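Long-range contact in Bm4233, isoform b (Brugia malayi, PDB 6ANY), which probably binds and transports sterols as a secreted CAP-superfamily venom allergen-like protein, studied as a vaccine candidate for lymphatic filariasis: residues 119-133 against 170-182. Residues are numbered along the deposited sequence; the frame is centred on the assembly and turned at random.
Sequences PSNNLTDDVARQGVL and GNMLKELIYELGE. With NAG (2-acetamido-2-deoxy-beta-D-glucopyranose), chain C; NAG (2-acetamido-2-deoxy-beta-D-glucopyranose), chain B.
N121 to L123 run antiparallel to K174 to I177 around one non-hydrogen-bonded pair, N122 with L176, flanked by I177 N to N121 O at 2.9 Å and L123 N to E175 O; K174 N to L123 O follows past it. The pair illustrates how two irregular segments can be joined by three backbone hydrogen bonds, with side chains filling in. The type II turn from M172 to E175 brings the K174 N-H to L123 O almost straight, at 177°, from above the carbonyl plane. L123, with CG anti to its amide nitrogen (chi1 -180°), sends CD2 to within 3.3 Å of N171 CA and rests its CG on L173 CD2. That same L173 methyl touches A128 CB at 3.7 Å, tying the turn to helix 125-128. N171 ND2 donates to L133 O at 3.0 Å, and N171 OD1 is hydrogen-bonded to T136 OG1. N121 CG sits 3.8 Å above one face of the Y178 ring, offset toward the rim, the amide and ring planes 69° apart. N122 carries the N-linked glycan, whose first sugar donates from N2 to K174 O at 2.7 Å, linking the two segments. Within the CAP domain, W140 backs L123 and Y115 backs I177; N171 binds the first residue and T136 of helix 133-138, the weakly bonded strand 179-180 pairs with 43-44, and Y178 packs on L27 and I28 of helix 10-28.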
ATOM      1  N   PRO A 119     -15.494  12.752  -6.130  1.00 26.57           N
ATOM      2  CA  PRO A 119     -16.277  11.858  -6.973  1.00 27.10           C
ATOM      3  C   PRO A 119     -15.602  11.424  -8.283  1.00 26.68           C
ATOM      4  O   PRO A 119     -15.686  10.234  -8.637  1.00 24.37           O
ATOM      5  CB  PRO A 119     -17.572  12.634  -7.216  1.00 30.90           C
ATOM      6  CG  PRO A 119     -17.323  14.028  -6.760  1.00 32.50           C
ATOM      7  CD  PRO A 119     -16.295  13.903  -5.693  1.00 31.71           C
ATOM      8  N   SER A 120     -14.888  12.341  -8.941  1.00 25.55           N
ATOM      9  CA  SER A 120     -14.104  12.011 -10.127  1.00 26.06           C
ATOM     10  C   SER A 120     -13.010  10.977  -9.886  1.00 24.53           C
ATOM     11  O   SER A 120     -12.594  10.328 -10.838  1.00 23.47           O
ATOM     12  CB  SER A 120     -13.416  13.245 -10.721  1.00 28.15           C
ATOM     13  OG  SER A 120     -12.414  13.718  -9.839  1.00 30.45           O
ATOM     14  N   ASN A 121     -12.551  10.833  -8.633  1.00 20.92           N
ATOM     15  CA  ASN A 121     -11.439   9.939  -8.201  1.00 19.19           C
ATOM     16  C   ASN A 121     -10.113  10.405  -8.801  1.00 20.55           C
ATOM     17  O   ASN A 121      -9.140   9.661  -8.841  1.00 20.15           O
ATOM     18  CB  ASN A 121     -11.665   8.426  -8.464  1.00 22.43           C
ATOM     19  CG  ASN A 121     -11.712   7.601  -7.204  1.00 24.73           C
ATOM     20  OD1 ASN A 121     -11.264   8.025  -6.150  1.00 27.86           O
ATOM     21  ND2 ASN A 121     -12.256   6.406  -7.314  1.00 27.93           N
ATOM     22  N   ASN A 122     -10.094  11.652  -9.256  1.00 19.32           N
ATOM     23  CA  ASN A 122      -8.922  12.263  -9.872  1.00 18.45           C
ATOM     24  C   ASN A 122      -7.948  12.769  -8.811  1.00 18.61           C
ATOM     25  O   ASN A 122      -8.358  13.339  -7.806  1.00 16.78           O
ATOM     26  CB  ASN A 122      -9.380  13.418 -10.764  1.00 20.09           C
ATOM     27  CG  ASN A 122      -8.287  13.959 -11.661  1.00 22.06           C
ATOM     28  OD1 ASN A 122      -7.130  13.551 -11.601  1.00 21.08           O
ATOM     29  ND2 ASN A 122      -8.672  14.899 -12.511  1.00 25.55           N
ATOM     30  N   LEU A 123      -6.659  12.554  -9.032  1.00 20.40           N
ATOM     31  CA  LEU A 123      -5.652  13.006  -8.088  1.00 20.97           C
ATOM     32  C   LEU A 123      -5.157  14.393  -8.470  1.00 19.81           C
ATOM     33  O   LEU A 123      -4.066  14.553  -9.008  1.00 21.84           O
ATOM     34  CB  LEU A 123      -4.495  12.009  -8.012  1.00 20.30           C
ATOM     35  CG  LEU A 123      -3.339  12.311  -7.060  1.00 21.76           C
ATOM     36  CD1 LEU A 123      -3.807  12.643  -5.656  1.00 21.38           C
ATOM     37  CD2 LEU A 123      -2.347  11.162  -7.045  1.00 24.07           C
ATOM     38  N   THR A 124      -5.984  15.396  -8.201  1.00 20.65           N
ATOM     39  CA  THR A 124      -5.624  16.795  -8.508  1.00 22.11           C
ATOM     40  C   THR A 124      -4.780  17.349  -7.388  1.00 24.37           C
ATOM     41  O   THR A 124      -4.693  16.754  -6.298  1.00 22.09           O
ATOM     42  CB  THR A 124      -6.872  17.670  -8.627  1.00 22.61           C
ATOM     43  OG1 THR A 124      -7.763  17.364  -7.548  1.00 24.33           O
ATOM     44  CG2 THR A 124      -7.622  17.333  -9.879  1.00 23.74           C
ATOM     45  N   ASP A 125      -4.193  18.508  -7.649  1.00 27.34           N
ATOM     46  CA  ASP A 125      -3.342  19.212  -6.683  1.00 31.63           C
ATOM     47  C   ASP A 125      -4.062  19.445  -5.362  1.00 29.30           C
ATOM     48  O   ASP A 125      -3.430  19.358  -4.297  1.00 30.43           O
ATOM     49  CB  ASP A 125      -2.850  20.591  -7.238  1.00 36.21           C
ATOM     50  CG  ASP A 125      -1.817  20.463  -8.377  1.00 46.48           C
ATOM     51  OD1 ASP A 125      -1.213  19.371  -8.546  1.00 54.67           O
ATOM     52  OD2 ASP A 125      -1.606  21.468  -9.126  1.00 46.00           O
ATOM     53  N   ASP A 126      -5.342  19.806  -5.413  1.00 24.66           N
ATOM     54  CA  ASP A 126      -6.093  20.083  -4.178  1.00 24.87           C
ATOM     55  C   ASP A 126      -6.358  18.767  -3.364  1.00 23.45           C
ATOM     56  O   ASP A 126      -6.432  18.798  -2.117  1.00 20.17           O
ATOM     57  CB  ASP A 126      -7.411  20.800  -4.470  1.00 25.46           C
ATOM     58  CG  ASP A 126      -8.356  19.947  -5.302  1.00 31.17           C
ATOM     59  OD1 ASP A 126      -7.946  19.542  -6.425  1.00 40.32           O
ATOM     60  OD2 ASP A 126      -9.485  19.601  -4.830  1.00 35.97           O
ATOM     61  N   VAL A 127      -6.548  17.639  -4.075  1.00 21.48           N
ATOM     62  CA  VAL A 127      -6.691  16.357  -3.408  1.00 20.92           C
ATOM     63  C   VAL A 127      -5.340  15.950  -2.751  1.00 21.49           C
ATOM     64  O   VAL A 127      -5.324  15.565  -1.572  1.00 21.03           O
ATOM     65  CB  VAL A 127      -7.169  15.264  -4.394  1.00 20.11           C
ATOM     66  CG1 VAL A 127      -7.137  13.888  -3.705  1.00 20.06           C
ATOM     67  CG2 VAL A 127      -8.605  15.571  -4.824  1.00 20.24           C
ATOM     68  N   ALA A 128      -4.231  16.066  -3.518  1.00 22.44           N
ATOM     69  CA  ALA A 128      -2.858  15.716  -3.095  1.00 24.54           C
ATOM     70  C   ALA A 128      -2.362  16.466  -1.870  1.00 26.52           C
ATOM     71  O   ALA A 128      -1.712  15.918  -1.020  1.00 30.01           O
ATOM     72  CB  ALA A 128      -1.895  15.986  -4.219  1.00 26.04           C
ATOM     73  N   ARG A 129      -2.749  17.715  -1.780  1.00 27.23           N
ATOM     74  CA  ARG A 129      -2.371  18.625  -0.731  1.00 28.65           C
ATOM     75  C   ARG A 129      -2.915  18.217   0.648  1.00 24.80           C
ATOM     76  O   ARG A 129      -2.412  18.660   1.639  1.00 19.16           O
ATOM     77  CB  ARG A 129      -2.842  20.056  -1.146  1.00 34.56           C
ATOM     78  CG  ARG A 129      -2.728  21.136  -0.084  1.00 39.47           C
ATOM     79  CD  ARG A 129      -3.040  22.540  -0.643  1.00 43.38           C
ATOM     80  NE  ARG A 129      -1.896  23.429  -0.366  1.00 39.94           N
ATOM     81  CZ  ARG A 129      -1.883  24.482   0.443  1.00 36.66           C
ATOM     82  NH1 ARG A 129      -2.969  24.884   1.129  1.00 34.88           N
ATOM     83  NH2 ARG A 129      -0.725  25.138   0.562  1.00 39.40           N
ATOM     84  N   GLN A 130      -3.967  17.399   0.673  1.00 24.99           N
ATOM     85  CA  GLN A 130      -4.538  16.866   1.896  1.00 23.75           C
ATOM     86  C   GLN A 130      -3.678  15.849   2.712  1.00 24.95           C
ATOM     87  O   GLN A 130      -3.978  15.596   3.879  1.00 26.81           O
ATOM     88  CB  GLN A 130      -5.849  16.174   1.586  1.00 22.91           C
ATOM     89  CG  GLN A 130      -7.004  17.051   1.127  1.00 21.16           C
ATOM     90  CD  GLN A 130      -8.135  16.189   0.662  1.00 20.09           C
ATOM     91  OE1 GLN A 130      -9.223  16.269   1.207  1.00 22.97           O
ATOM     92  NE2 GLN A 130      -7.865  15.285  -0.280  1.00 17.97           N
ATOM     93  N   GLY A 131      -2.631  15.278   2.148  1.00 27.67           N
ATOM     94  CA  GLY A 131      -1.833  14.298   2.933  1.00 29.31           C
ATOM     95  C   GLY A 131      -2.524  12.959   2.981  1.00 26.87           C
ATOM     96  O   GLY A 131      -2.653  12.344   4.014  1.00 30.56           O
ATOM     97  N   VAL A 132      -2.941  12.519   1.811  1.00 23.55           N
ATOM     98  CA  VAL A 132      -3.642  11.265   1.632  1.00 19.92           C
ATOM     99  C   VAL A 132      -2.813  10.374   0.724  1.00 18.73           C
ATOM    100  O   VAL A 132      -3.298   9.319   0.279  1.00 16.22           O
ATOM    101  CB  VAL A 132      -5.031  11.507   1.013  1.00 17.73           C
ATOM    102  CG1 VAL A 132      -5.898  12.283   1.989  1.00 16.03           C
ATOM    103  CG2 VAL A 132      -4.881  12.243  -0.312  1.00 17.63           C
ATOM    104  N   LEU A 133      -1.561  10.787   0.476  1.00 16.78           N
ATOM    105  CA  LEU A 133      -0.690  10.110  -0.450  1.00 16.70           C
ATOM    106  C   LEU A 133      -0.259   8.718  -0.036  1.00 18.12           C
ATOM    107  O   LEU A 133       0.056   7.905  -0.929  1.00 16.95           O
ATOM    108  CB  LEU A 133       0.545  10.972  -0.802  1.00 17.98           C
ATOM    109  CG  LEU A 133       0.163  12.205  -1.688  1.00 19.49           C
ATOM    110  CD1 LEU A 133       1.388  13.070  -2.062  1.00 19.14           C
ATOM    111  CD2 LEU A 133      -0.568  11.778  -2.997  1.00 18.90           C
ATOM    112  N   GLY A 170       2.657   4.984  -7.755  1.00 19.13           N
ATOM    113  CA  GLY A 170       1.366   5.595  -7.784  1.00 19.80           C
ATOM    114  C   GLY A 170       1.512   7.117  -7.666  1.00 20.44           C
ATOM    115  O   GLY A 170       2.602   7.666  -7.757  1.00 20.21           O
ATOM    116  N   ASN A 171       0.394   7.789  -7.469  1.00 20.40           N
ATOM    117  CA  ASN A 171       0.333   9.221  -7.169  1.00 21.93           C
ATOM    118  C   ASN A 171       0.829  10.193  -8.273  1.00 22.50           C
ATOM    119  O   ASN A 171       1.331  11.279  -7.995  1.00 22.43           O
ATOM    120  CB  ASN A 171       1.030   9.532  -5.824  1.00 20.62           C
ATOM    121  CG  ASN A 171       0.467   8.731  -4.675  1.00 21.51           C
ATOM    122  OD1 ASN A 171      -0.695   8.227  -4.723  1.00 19.69           O
ATOM    123  ND2 ASN A 171       1.294   8.577  -3.631  1.00 19.20           N
ATOM    124  N   MET A 172       0.636   9.824  -9.517  1.00 23.96           N
ATOM    125  CA  MET A 172       0.899  10.722 -10.617  1.00 26.19           C
ATOM    126  C   MET A 172      -0.264  11.750 -10.629  1.00 25.78           C
ATOM    127  O   MET A 172      -1.468  11.353 -10.636  1.00 19.53           O
ATOM    128  CB  MET A 172       0.978   9.961 -11.944  1.00 34.63           C
ATOM    129  CG  MET A 172       2.388   9.583 -12.432  1.00 46.22           C
ATOM    130  SD  MET A 172       3.393  10.962 -13.109  1.00 58.51           S
ATOM    131  CE  MET A 172       2.200  12.185 -13.715  1.00 58.76           C
ATOM    132  N   LEU A 173       0.075  13.046 -10.598  1.00 21.48           N
ATOM    133  CA  LEU A 173      -0.943  14.072 -10.530  1.00 22.82           C
ATOM    134  C   LEU A 173      -1.739  14.113 -11.811  1.00 21.76           C
ATOM    135  O   LEU A 173      -1.214  13.870 -12.927  1.00 24.35           O
ATOM    136  CB  LEU A 173      -0.364  15.477 -10.226  1.00 26.86           C
ATOM    137  CG  LEU A 173       0.248  15.655  -8.811  1.00 31.73           C
ATOM    138  CD1 LEU A 173       1.042  16.965  -8.615  1.00 34.58           C
ATOM    139  CD2 LEU A 173      -0.829  15.531  -7.759  1.00 33.10           C
ATOM    140  N   LYS A 174      -3.025  14.331 -11.631  1.00 22.44           N
ATOM    141  CA  LYS A 174      -3.982  14.480 -12.724  1.00 27.05           C
ATOM    142  C   LYS A 174      -4.365  13.158 -13.342  1.00 24.45           C
ATOM    143  O   LYS A 174      -5.077  13.137 -14.325  1.00 27.72           O
ATOM    144  CB  LYS A 174      -3.516  15.488 -13.808  1.00 28.18           C
ATOM    145  CG  LYS A 174      -3.218  16.855 -13.232  1.00 30.07           C
ATOM    146  CD  LYS A 174      -3.059  17.900 -14.340  1.00 35.03           C
ATOM    147  CE  LYS A 174      -1.767  18.702 -14.306  1.00 37.77           C
ATOM    148  NZ  LYS A 174      -1.170  18.781 -15.680  1.00 39.95           N
ATOM    149  N   GLU A 175      -3.930  12.050 -12.741  1.00 25.02           N
ATOM    150  CA  GLU A 175      -4.443  10.733 -13.086  1.00 23.25           C
ATOM    151  C   GLU A 175      -5.412  10.304 -12.021  1.00 20.96           C
ATOM    152  O   GLU A 175      -5.348  10.780 -10.862  1.00 21.06           O
ATOM    153  CB  GLU A 175      -3.328   9.734 -13.141  1.00 25.48           C
ATOM    154  CG  GLU A 175      -2.371   9.907 -14.283  1.00 25.44           C
ATOM    155  CD  GLU A 175      -1.361   8.782 -14.338  1.00 28.70           C
ATOM    156  OE1 GLU A 175      -1.581   7.704 -13.680  1.00 31.69           O
ATOM    157  OE2 GLU A 175      -0.365   8.934 -15.088  1.00 30.49           O
ATOM    158  N   LEU A 176      -6.304   9.397 -12.383  1.00 18.99           N
ATOM    159  CA  LEU A 176      -7.263   8.851 -11.412  1.00 20.40           C
ATOM    160  C   LEU A 176      -6.543   7.879 -10.485  1.00 16.87           C
ATOM    161  O   LEU A 176      -5.678   7.142 -10.938  1.00 17.12           O
ATOM    162  CB  LEU A 176      -8.411   8.100 -12.119  1.00 22.11           C
ATOM    163  CG  LEU A 176      -9.207   8.909 -13.171  1.00 26.21           C
ATOM    164  CD1 LEU A 176     -10.262   7.987 -13.782  1.00 25.69           C
ATOM    165  CD2 LEU A 176      -9.837  10.197 -12.615  1.00 27.32           C
ATOM    166  N   ILE A 177      -6.989   7.790  -9.259  1.00 16.04           N
ATOM    167  CA  ILE A 177      -6.417   6.869  -8.280  1.00 17.76           C
ATOM    168  C   ILE A 177      -6.730   5.421  -8.712  1.00 17.72           C
ATOM    169  O   ILE A 177      -5.851   4.538  -8.746  1.00 14.63           O
ATOM    170  CB  ILE A 177      -6.986   7.157  -6.889  1.00 17.74           C
ATOM    171  CG1 ILE A 177      -6.570   8.588  -6.464  1.00 16.83           C
ATOM    172  CG2 ILE A 177      -6.508   6.084  -5.873  1.00 17.78           C
ATOM    173  CD1 ILE A 177      -7.483   9.190  -5.451  1.00 16.53           C
ATOM    174  N   TYR A 178      -7.991   5.217  -9.075  1.00 17.93           N
ATOM    175  CA  TYR A 178      -8.428   3.991  -9.708  1.00 18.23           C
ATOM    176  C   TYR A 178      -9.594   4.265 -10.655  1.00 17.95           C
ATOM    177  O   TYR A 178     -10.216   5.276 -10.551  1.00 18.11           O
ATOM    178  CB  TYR A 178      -8.811   2.925  -8.669  1.00 17.26           C
ATOM    179  CG  TYR A 178      -9.933   3.274  -7.711  1.00 16.57           C
ATOM    180  CD1 TYR A 178      -9.662   3.928  -6.521  1.00 16.94           C
ATOM    181  CD2 TYR A 178     -11.259   2.877  -7.959  1.00 17.56           C
ATOM    182  CE1 TYR A 178     -10.656   4.242  -5.625  1.00 17.29           C
ATOM    183  CE2 TYR A 178     -12.299   3.200  -7.070  1.00 17.79           C
ATOM    184  CZ  TYR A 178     -12.000   3.902  -5.895  1.00 19.55           C
ATOM    185  OH  TYR A 178     -12.996   4.232  -4.968  1.00 17.09           O
ATOM    186  N   GLU A 179      -9.846   3.371 -11.599  1.00 19.56           N
ATOM    187  CA  GLU A 179     -10.909   3.581 -12.622  1.00 20.61           C
ATOM    188  C   GLU A 179     -12.297   3.336 -12.010  1.00 17.46           C
ATOM    189  O   GLU A 179     -12.496   2.365 -11.294  1.00 17.95           O
ATOM    190  CB  GLU A 179     -10.756   2.677 -13.852  1.00 21.11           C
ATOM    191  CG  GLU A 179      -9.443   2.793 -14.556  1.00 25.37           C
ATOM    192  CD  GLU A 179      -9.313   1.763 -15.692  1.00 29.03           C
ATOM    193  OE1 GLU A 179     -10.419   1.339 -16.204  1.00 27.62           O
ATOM    194  OE2 GLU A 179      -8.117   1.412 -16.025  1.00 23.60           O
ATOM    195  N   LEU A 180     -13.233   4.235 -12.308  1.00 16.34           N
ATOM    196  CA  LEU A 180     -14.642   4.087 -11.935  1.00 16.64           C
ATOM    197  C   LEU A 180     -15.327   3.010 -12.752  1.00 16.13           C
ATOM    198  O   LEU A 180     -15.261   3.005 -13.969  1.00 13.73           O
ATOM    199  CB  LEU A 180     -15.400   5.375 -12.125  1.00 18.48           C
ATOM    200  CG  LEU A 180     -14.890   6.572 -11.274  1.00 20.86           C
ATOM    201  CD1 LEU A 180     -15.790   7.749 -11.494  1.00 23.70           C
ATOM    202  CD2 LEU A 180     -14.918   6.231  -9.806  1.00 20.77           C
ATOM    203  N   GLY A 181     -15.900   2.036 -12.065  1.00 15.84           N
ATOM    204  CA  GLY A 181     -16.570   0.942 -12.740  1.00 15.18           C
ATOM    205  C   GLY A 181     -17.033  -0.087 -11.759  1.00 17.57           C
ATOM    206  O   GLY A 181     -17.139   0.148 -10.550  1.00 16.31           O
ATOM    207  N   GLU A 182     -17.256  -1.277 -12.264  1.00 19.55           N
ATOM    208  CA  GLU A 182     -17.638  -2.428 -11.429  1.00 20.41           C
ATOM    209  C   GLU A 182     -16.442  -3.397 -11.212  1.00 20.12           C
ATOM    210  O   GLU A 182     -15.649  -3.665 -12.140  1.00 18.22           O
ATOM    211  CB  GLU A 182     -18.810  -3.110 -12.149  1.00 24.31           C
ATOM    212  CG  GLU A 182     -19.603  -4.049 -11.298  1.00 31.28           C
ATOM    213  CD  GLU A 182     -20.587  -3.375 -10.330  1.00 29.90           C
ATOM    214  OE1 GLU A 182     -21.377  -4.166  -9.746  1.00 30.16           O
ATOM    215  OE2 GLU A 182     -20.573  -2.121 -10.169  1.00 26.43           O
TER
HETATM  216  C1  NAG C   1      -8.132  15.791 -13.568  1.00 30.00           C
HETATM  217  C2  NAG C   1      -8.153  15.229 -14.975  1.00 30.00           C
HETATM  218  C3  NAG C   1      -7.367  16.161 -15.898  1.00 30.00           C
HETATM  219  C4  NAG C   1      -7.808  17.620 -15.719  1.00 30.00           C
HETATM  220  C5  NAG C   1      -7.818  18.000 -14.234  1.00 30.00           C
HETATM  221  C6  NAG C   1      -8.333  19.408 -13.956  1.00 30.00           C
HETATM  222  C7  NAG C   1      -8.357  12.830 -15.335  1.00 30.00           C
HETATM  223  C8  NAG C   1      -7.626  11.530 -15.458  1.00 30.00           C
HETATM  224  N2  NAG C   1      -7.628  13.874 -14.953  1.00 30.00           N
HETATM  225  O3  NAG C   1      -7.562  15.771 -17.259  1.00 30.00           O
HETATM  226  O4  NAG C   1      -6.919  18.481 -16.456  1.00 30.00           O
HETATM  227  O5  NAG C   1      -8.653  17.100 -13.520  1.00 30.00           O
HETATM  228  O6  NAG C   1      -9.541  19.624 -14.690  1.00 30.00           O
HETATM  229  O7  NAG C   1      -9.546  12.919 -15.572  1.00 30.00           O
HETATM  230  C1  NAG B   2      -7.631  19.432 -17.276  1.00 30.00           C
HETATM  231  C2  NAG B   2      -6.773  20.682 -17.441  1.00 30.00           C
HETATM  232  C3  NAG B   2      -7.499  21.735 -18.266  1.00 30.00           C
HETATM  233  C4  NAG B   2      -7.873  21.109 -19.607  1.00 30.00           C
HETATM  234  C5  NAG B   2      -8.724  19.873 -19.309  1.00 30.00           C
HETATM  235  C6  NAG B   2      -9.255  19.214 -20.574  1.00 30.00           C
HETATM  236  C7  NAG B   2      -5.138  21.529 -15.883  1.00 30.00           C
HETATM  237  C8  NAG B   2      -4.952  22.754 -15.038  1.00 30.00           C
HETATM  238  N2  NAG B   2      -6.397  21.217 -16.151  1.00 30.00           N
HETATM  239  O3  NAG B   2      -6.672  22.900 -18.403  1.00 30.00           O
HETATM  240  O4  NAG B   2      -8.628  22.022 -20.414  1.00 30.00           O
HETATM  241  O5  NAG B   2      -7.961  18.925 -18.563  1.00 30.00           O
HETATM  242  O6  NAG B   2      -9.751  17.916 -20.244  1.00 30.00           O
HETATM  243  O7  NAG B   2      -4.199  20.867 -16.302  1.00 30.00           O